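Local coordinates for cytochrome c2 (Rhodobacter capsulatus, PDB 1VYD), which carries electrons on a covalently bound heme c to the oxidized bacteriochlorophyll during photophosphorylation and may also serve the respiratory chain, at residues K54-W67 / F82-E95. The protein carries 1 engineered substitution. Sequence-based numbering, arbitrary orientation.
Engineered in segment 82-95: Glu95 (natural residue Gly). With HEM (protoporphyrin IX containing Fe), chain C.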
loop_
_atom_site.group_PDB
_atom_site.type_symbol
_atom_site.label_atom_id
_atom_site.label_comp_id
_atom_site.label_asym_id
_atom_site.label_seq_id
_atom_site.Cartn_x
_atom_site.Cartn_y
_atom_site.Cartn_z
ATOM N N LYS A 54 7.318 7.539 7.367
ATOM C CA LYS A 54 7.524 8.971 7.298
ATOM C C LYS A 54 6.259 9.552 7.931
ATOM O O LYS A 54 5.196 8.916 7.966
ATOM C CB LYS A 54 7.756 9.500 5.892
ATOM C CG LYS A 54 9.215 9.764 5.593
ATOM C CD LYS A 54 9.430 11.106 4.863
ATOM C CE LYS A 54 10.820 11.724 5.114
ATOM N NZ LYS A 54 11.840 10.594 4.996
ATOM N N ASP A 55 6.373 10.774 8.428
ATOM C CA ASP A 55 5.313 11.430 9.168
ATOM C C ASP A 55 4.053 11.717 8.453
ATOM O O ASP A 55 2.974 11.639 9.065
ATOM C CB ASP A 55 6.032 12.634 9.820
ATOM C CG ASP A 55 6.226 13.741 8.835
ATOM O OD1 ASP A 55 6.681 13.478 7.678
ATOM O OD2 ASP A 55 5.861 14.877 9.243
ATOM N N SER A 56 3.968 12.045 7.155
ATOM C CA SER A 56 2.700 12.320 6.520
ATOM C C SER A 56 1.689 11.200 6.456
ATOM O O SER A 56 0.465 11.433 6.567
ATOM C CB SER A 56 2.853 12.653 4.981
ATOM O OG SER A 56 3.937 13.544 4.945
ATOM N N ILE A 57 2.182 10.006 6.088
ATOM C CA ILE A 57 1.321 8.849 5.992
ATOM C C ILE A 57 0.821 8.538 7.421
ATOM O O ILE A 57 -0.339 8.134 7.585
ATOM C CB ILE A 57 1.962 7.637 5.328
ATOM C CG1 ILE A 57 0.784 6.641 5.130
ATOM C CG2 ILE A 57 3.055 7.048 6.201
ATOM C CD1 ILE A 57 1.146 5.387 4.354
ATOM N N VAL A 58 1.655 8.783 8.446
ATOM C CA VAL A 58 1.064 8.577 9.811
ATOM C C VAL A 58 -0.045 9.560 10.163
ATOM O O VAL A 58 -1.093 9.192 10.708
ATOM C CB VAL A 58 2.278 8.680 10.751
ATOM C CG1 VAL A 58 1.883 8.857 12.212
ATOM C CG2 VAL A 58 3.127 7.422 10.532
ATOM N N ALA A 59 0.097 10.874 9.828
ATOM C CA ALA A 59 -0.888 11.927 10.081
ATOM C C ALA A 59 -2.160 11.603 9.301
ATOM O O ALA A 59 -3.302 11.781 9.678
ATOM C CB ALA A 59 -0.361 13.310 9.569
ATOM N N LEU A 60 -1.963 10.996 8.111
ATOM C CA LEU A 60 -3.090 10.555 7.317
ATOM C C LEU A 60 -3.847 9.473 8.063
ATOM O O LEU A 60 -5.065 9.565 8.176
ATOM C CB LEU A 60 -2.594 10.161 5.933
ATOM C CG LEU A 60 -3.744 9.591 5.041
ATOM C CD1 LEU A 60 -4.812 10.636 4.777
ATOM C CD2 LEU A 60 -3.105 8.905 3.871
ATOM N N GLY A 61 -3.173 8.499 8.721
ATOM C CA GLY A 61 -4.005 7.534 9.458
ATOM C C GLY A 61 -4.504 8.154 10.776
ATOM O O GLY A 61 -5.546 7.782 11.347
ATOM N N ALA A 62 -3.769 9.163 11.316
ATOM C CA ALA A 62 -4.242 9.763 12.554
ATOM C C ALA A 62 -5.537 10.509 12.321
ATOM O O ALA A 62 -6.355 10.592 13.215
ATOM C CB ALA A 62 -3.089 10.563 13.104
ATOM N N SER A 63 -5.870 10.951 11.118
ATOM C CA SER A 63 -7.170 11.570 10.872
ATOM C C SER A 63 -8.275 10.563 10.559
ATOM O O SER A 63 -9.248 11.080 9.994
ATOM C CB SER A 63 -7.046 12.495 9.635
ATOM O OG SER A 63 -7.019 11.523 8.548
ATOM N N GLY A 64 -8.145 9.247 10.708
ATOM C CA GLY A 64 -9.305 8.395 10.432
ATOM C C GLY A 64 -9.197 7.556 9.167
ATOM O O GLY A 64 -9.791 6.497 9.032
ATOM N N PHE A 65 -8.354 7.895 8.225
ATOM C CA PHE A 65 -8.194 7.226 6.968
ATOM C C PHE A 65 -7.693 5.777 7.074
ATOM O O PHE A 65 -6.592 5.437 7.495
ATOM C CB PHE A 65 -7.295 8.123 6.109
ATOM C CG PHE A 65 -7.108 7.555 4.713
ATOM C CD1 PHE A 65 -7.960 7.987 3.713
ATOM C CD2 PHE A 65 -6.050 6.681 4.427
ATOM C CE1 PHE A 65 -7.792 7.540 2.412
ATOM C CE2 PHE A 65 -5.887 6.251 3.110
ATOM C CZ PHE A 65 -6.763 6.622 2.107
ATOM N N ALA A 66 -8.484 4.899 6.434
ATOM C CA ALA A 66 -8.200 3.527 6.203
ATOM C C ALA A 66 -8.204 3.312 4.671
ATOM O O ALA A 66 -9.055 3.882 4.003
ATOM C CB ALA A 66 -9.231 2.643 6.871
ATOM N N TRP A 67 -7.228 2.525 4.170
ATOM C CA TRP A 67 -7.196 2.261 2.768
ATOM C C TRP A 67 -8.370 1.454 2.234
ATOM O O TRP A 67 -8.686 0.370 2.708
ATOM C CB TRP A 67 -5.958 1.365 2.443
ATOM C CG TRP A 67 -4.677 2.058 2.779
ATOM C CD1 TRP A 67 -3.817 1.783 3.823
ATOM C CD2 TRP A 67 -4.065 3.071 2.002
ATOM N NE1 TRP A 67 -2.714 2.569 3.750
ATOM C CE2 TRP A 67 -2.875 3.427 2.659
ATOM C CE3 TRP A 67 -4.425 3.747 0.818
ATOM C CZ2 TRP A 67 -2.043 4.436 2.157
ATOM C CZ3 TRP A 67 -3.641 4.761 0.354
ATOM C CH2 TRP A 67 -2.434 5.099 1.030
ATOM N N PHE A 82 -0.726 11.973 -3.901
ATOM C CA PHE A 82 -1.852 11.525 -3.115
ATOM C C PHE A 82 -1.798 12.158 -1.733
ATOM O O PHE A 82 -2.802 12.659 -1.229
ATOM C CB PHE A 82 -1.772 10.008 -2.987
ATOM C CG PHE A 82 -2.951 9.424 -2.232
ATOM C CD1 PHE A 82 -4.126 9.191 -2.919
ATOM C CD2 PHE A 82 -2.851 9.115 -0.899
ATOM C CE1 PHE A 82 -5.204 8.644 -2.253
ATOM C CE2 PHE A 82 -3.926 8.579 -0.219
ATOM C CZ PHE A 82 -5.083 8.341 -0.893
ATOM N N LEU A 83 -0.614 12.029 -1.125
ATOM C CA LEU A 83 -0.477 12.516 0.248
ATOM C C LEU A 83 -0.726 14.022 0.309
ATOM O O LEU A 83 -1.513 14.427 1.189
ATOM C CB LEU A 83 0.848 12.037 0.838
ATOM C CG LEU A 83 0.901 10.509 1.038
ATOM C CD1 LEU A 83 2.297 10.032 1.484
ATOM C CD2 LEU A 83 -0.113 9.986 2.066
ATOM N N LYS A 84 -0.113 14.799 -0.596
ATOM C CA LYS A 84 -0.347 16.258 -0.607
ATOM C C LYS A 84 -1.829 16.630 -0.667
ATOM O O LYS A 84 -2.324 17.412 0.165
ATOM C CB LYS A 84 0.342 16.950 -1.800
ATOM C CG LYS A 84 1.787 16.514 -1.958
ATOM C CD LYS A 84 2.711 17.634 -2.390
ATOM C CE LYS A 84 4.115 17.082 -2.637
ATOM N NZ LYS A 84 3.945 16.190 -3.840
ATOM N N GLU A 85 -2.585 16.062 -1.570
ATOM C CA GLU A 85 -4.018 16.241 -1.670
ATOM C C GLU A 85 -4.851 15.829 -0.461
ATOM O O GLU A 85 -5.613 16.661 0.080
ATOM C CB GLU A 85 -4.510 15.495 -2.935
ATOM C CG GLU A 85 -5.903 15.964 -3.304
ATOM C CD GLU A 85 -6.478 15.362 -4.566
ATOM O OE1 GLU A 85 -7.485 14.586 -4.419
ATOM O OE2 GLU A 85 -5.933 15.701 -5.676
ATOM N N LYS A 86 -4.737 14.615 0.114
ATOM C CA LYS A 86 -5.536 14.233 1.267
ATOM C C LYS A 86 -5.234 15.051 2.519
ATOM O O LYS A 86 -6.082 15.228 3.394
ATOM C CB LYS A 86 -5.377 12.781 1.768
ATOM C CG LYS A 86 -5.749 11.718 0.745
ATOM C CD LYS A 86 -7.197 11.334 0.902
ATOM C CE LYS A 86 -7.705 10.835 -0.450
ATOM N NZ LYS A 86 -9.165 11.181 -0.645
ATOM N N LEU A 87 -3.948 15.353 2.706
ATOM C CA LEU A 87 -3.619 16.104 3.906
ATOM C C LEU A 87 -3.855 17.579 3.630
ATOM O O LEU A 87 -3.758 18.353 4.556
ATOM C CB LEU A 87 -2.176 15.808 4.357
ATOM C CG LEU A 87 -2.068 14.364 4.921
ATOM C CD1 LEU A 87 -0.651 13.838 4.732
ATOM C CD2 LEU A 87 -2.509 14.329 6.383
ATOM N N ASP A 88 -3.964 18.004 2.371
ATOM C CA ASP A 88 -4.081 19.413 2.028
ATOM C C ASP A 88 -2.775 20.062 2.489
ATOM O O ASP A 88 -2.796 21.063 3.196
ATOM C CB ASP A 88 -5.256 20.127 2.696
ATOM C CG ASP A 88 -6.256 20.581 1.639
ATOM O OD1 ASP A 88 -7.366 20.010 1.682
ATOM O OD2 ASP A 88 -5.880 21.484 0.860
ATOM N N ASP A 89 -1.664 19.419 2.134
ATOM C CA ASP A 89 -0.358 19.945 2.507
ATOM C C ASP A 89 0.693 19.725 1.420
ATOM O O ASP A 89 1.114 18.602 1.110
ATOM C CB ASP A 89 0.112 19.297 3.774
ATOM C CG ASP A 89 1.477 19.666 4.249
ATOM O OD1 ASP A 89 1.817 19.120 5.333
ATOM O OD2 ASP A 89 2.219 20.419 3.593
ATOM N N LYS A 90 1.190 20.867 0.916
ATOM C CA LYS A 90 2.182 20.888 -0.137
ATOM C C LYS A 90 3.481 20.240 0.316
ATOM O O LYS A 90 4.206 19.754 -0.555
ATOM C CB LYS A 90 2.524 22.298 -0.665
ATOM C CG LYS A 90 1.403 23.308 -0.828
ATOM C CD LYS A 90 1.784 24.696 -1.304
ATOM C CE LYS A 90 3.093 25.268 -0.799
ATOM N NZ LYS A 90 3.830 26.003 -1.878
ATOM N N LYS A 91 3.816 20.254 1.599
ATOM C CA LYS A 91 5.063 19.668 2.064
ATOM C C LYS A 91 4.916 18.171 2.394
ATOM O O LYS A 91 5.883 17.591 2.902
ATOM C CB LYS A 91 5.556 20.423 3.295
ATOM C CG LYS A 91 5.865 21.897 3.120
ATOM C CD LYS A 91 7.054 22.394 3.931
ATOM C CE LYS A 91 7.822 23.432 3.109
ATOM N NZ LYS A 91 9.204 23.680 3.701
ATOM N N ALA A 92 3.742 17.535 2.239
ATOM C CA ALA A 92 3.625 16.112 2.524
ATOM C C ALA A 92 4.713 15.408 1.714
ATOM O O ALA A 92 4.877 15.712 0.525
ATOM C CB ALA A 92 2.307 15.445 2.123
ATOM N N LYS A 93 5.381 14.476 2.385
ATOM C CA LYS A 93 6.419 13.664 1.717
ATOM C C LYS A 93 6.135 12.168 1.912
ATOM O O LYS A 93 5.601 11.662 2.922
ATOM C CB LYS A 93 7.751 14.054 2.353
ATOM C CG LYS A 93 8.461 15.325 1.898
ATOM C CD LYS A 93 9.972 15.359 2.104
ATOM C CE LYS A 93 10.687 14.467 1.084
ATOM N NZ LYS A 93 11.867 13.694 1.567
ATOM N N THR A 94 6.636 11.340 1.001
ATOM C CA THR A 94 6.531 9.911 1.035
ATOM C C THR A 94 7.881 9.206 0.869
ATOM O O THR A 94 8.731 9.633 0.106
ATOM C CB THR A 94 5.618 9.403 -0.123
ATOM O OG1 THR A 94 5.730 7.967 -0.194
ATOM C CG2 THR A 94 6.212 9.982 -1.389
ATOM N N GLU A 95 8.053 8.047 1.504
ATOM C CA GLU A 95 9.276 7.275 1.394
ATOM C C GLU A 95 9.133 6.279 0.245
ATOM O O GLU A 95 10.044 5.494 -0.025
ATOM C CB GLU A 95 9.640 6.420 2.587
ATOM C CG GLU A 95 10.134 7.121 3.804
ATOM C CD GLU A 95 11.611 7.468 3.752
ATOM O OE1 GLU A 95 12.082 8.004 2.724
ATOM O OE2 GLU A 95 12.287 7.201 4.784
HETATM C CHA HEM C . 3.886 2.130 1.727
HETATM C CHB HEM C . 1.521 -0.341 -1.743
HETATM C CHC HEM C . 5.614 -0.467 -4.387
HETATM C CHD HEM C . 8.103 1.234 -0.555
HETATM C C1A HEM C . 2.894 1.535 0.954
HETATM C C2A HEM C . 1.490 1.445 1.297
HETATM C C3A HEM C . 0.882 0.789 0.333
HETATM C C4A HEM C . 1.862 0.441 -0.650
HETATM C CMA HEM C . -0.575 0.339 0.069
HETATM C CAA HEM C . 0.905 2.050 2.620
HETATM C CBA HEM C . 0.935 0.989 3.695
HETATM C CGA HEM C . 0.418 1.331 5.077
HETATM O O1A HEM C . -0.094 2.466 5.301
HETATM O O2A HEM C . 0.700 0.459 5.933
HETATM C C1B HEM C . 2.473 -0.564 -2.718
HETATM C C2B HEM C . 2.160 -1.191 -3.978
HETATM C C3B HEM C . 3.291 -1.171 -4.697
HETATM C C4B HEM C . 4.341 -0.609 -3.911
HETATM C CMB HEM C . 0.758 -1.783 -4.354
HETATM C CAB HEM C . 3.515 -1.600 -6.168
HETATM C CBB HEM C . 2.670 -1.099 -7.145
HETATM C C1C HEM C . 6.629 -0.018 -3.548
HETATM C C2C HEM C . 8.039 -0.025 -3.912
HETATM C C3C HEM C . 8.708 0.460 -2.885
HETATM C C4C HEM C . 7.768 0.767 -1.822
HETATM C CMC HEM C . 8.518 -0.574 -5.268
HETATM C CAC HEM C . 10.207 0.801 -2.745
HETATM C CBC HEM C . 10.991 1.221 -3.792
HETATM C C1D HEM C . 7.166 1.581 0.402
HETATM C C2D HEM C . 7.474 2.317 1.600
HETATM C C3D HEM C . 6.310 2.561 2.229
HETATM C C4D HEM C . 5.236 2.045 1.413
HETATM C CMD HEM C . 8.912 2.659 2.022
HETATM C CAD HEM C . 6.044 3.352 3.508
HETATM C CBD HEM C . 5.653 4.806 3.055
HETATM C CGD HEM C . 6.026 5.922 3.990
HETATM O O1D HEM C . 5.925 7.053 3.454
HETATM O O2D HEM C . 6.556 5.704 5.125
HETATM N NA HEM C . 3.086 0.911 -0.233
HETATM N NB HEM C . 3.801 -0.265 -2.674
HETATM N NC HEM C . 6.482 0.482 -2.272
HETATM N ND HEM C . 5.787 1.448 0.281
HETATM FE FE HEM C . 4.794 0.661 -1.225
HETATM O O HOH W 1 4.723 9.313 4.523
#
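Leu60 of helix 55-62 enters helix 79-87 as a knob among Phe82, Leu83, Lys86 and Leu87, the axes of 55-62 and 82-87 being inclined at 38°. With CG anti to the backbone N (chi1 177°), its two methyls part company: CD2 meets Leu83 CD2 at 3.7 Å and lies at the edge of the Phe82 ring, while CD1 rests on Lys86 CB. Leu87 answers from the other helix, laying CD1 against Ser56 CB and CD2 beside Ala59 CB. Further along, Phe65 and Phe82 reach toward each other from the two segments, and Phe65 CZ touches Phe82 CZ at 3.8 Å in the plane of the Phe82 ring. The six-membered ring of Trp67 is nearly parallel to Phe82 but displaced, with little of one ring lying over the other. Phe65 CE2 lies over one face of the indole, toward its rim, and Trp67 NE1 donates almost straight to heme O1A (3.0 Å, 169°). A leucine in place of Trp67 removes the indole N-H, and heme O1A would probably be less firmly held, with a gap opened beside Phe65 and Phe82. At the opposite end, Ser56 OG accepts a hydrogen bond from Lys93 N (3.1 Å), pinning the loop after the helix to the start of helix 55-62. Lys54 N and Glu95 N then grip O2D and O1D of the other propionate, and a water accepts from Ile57 N and lies within donating distance of Lys93 O and heme O1D. The engineered Glu95, glycine in the natural protein, runs roughly perpendicular to Lys54 and forms a long salt bridge, Glu95 OE2 to Lys54 NZ 3.4 Å. An apolar interface thus ends in polar bonds to both heme propionates, whose negative charge the N-H donors probably help to stabilise, the Glu95 end lying next in sequence to the axial ligand Met96.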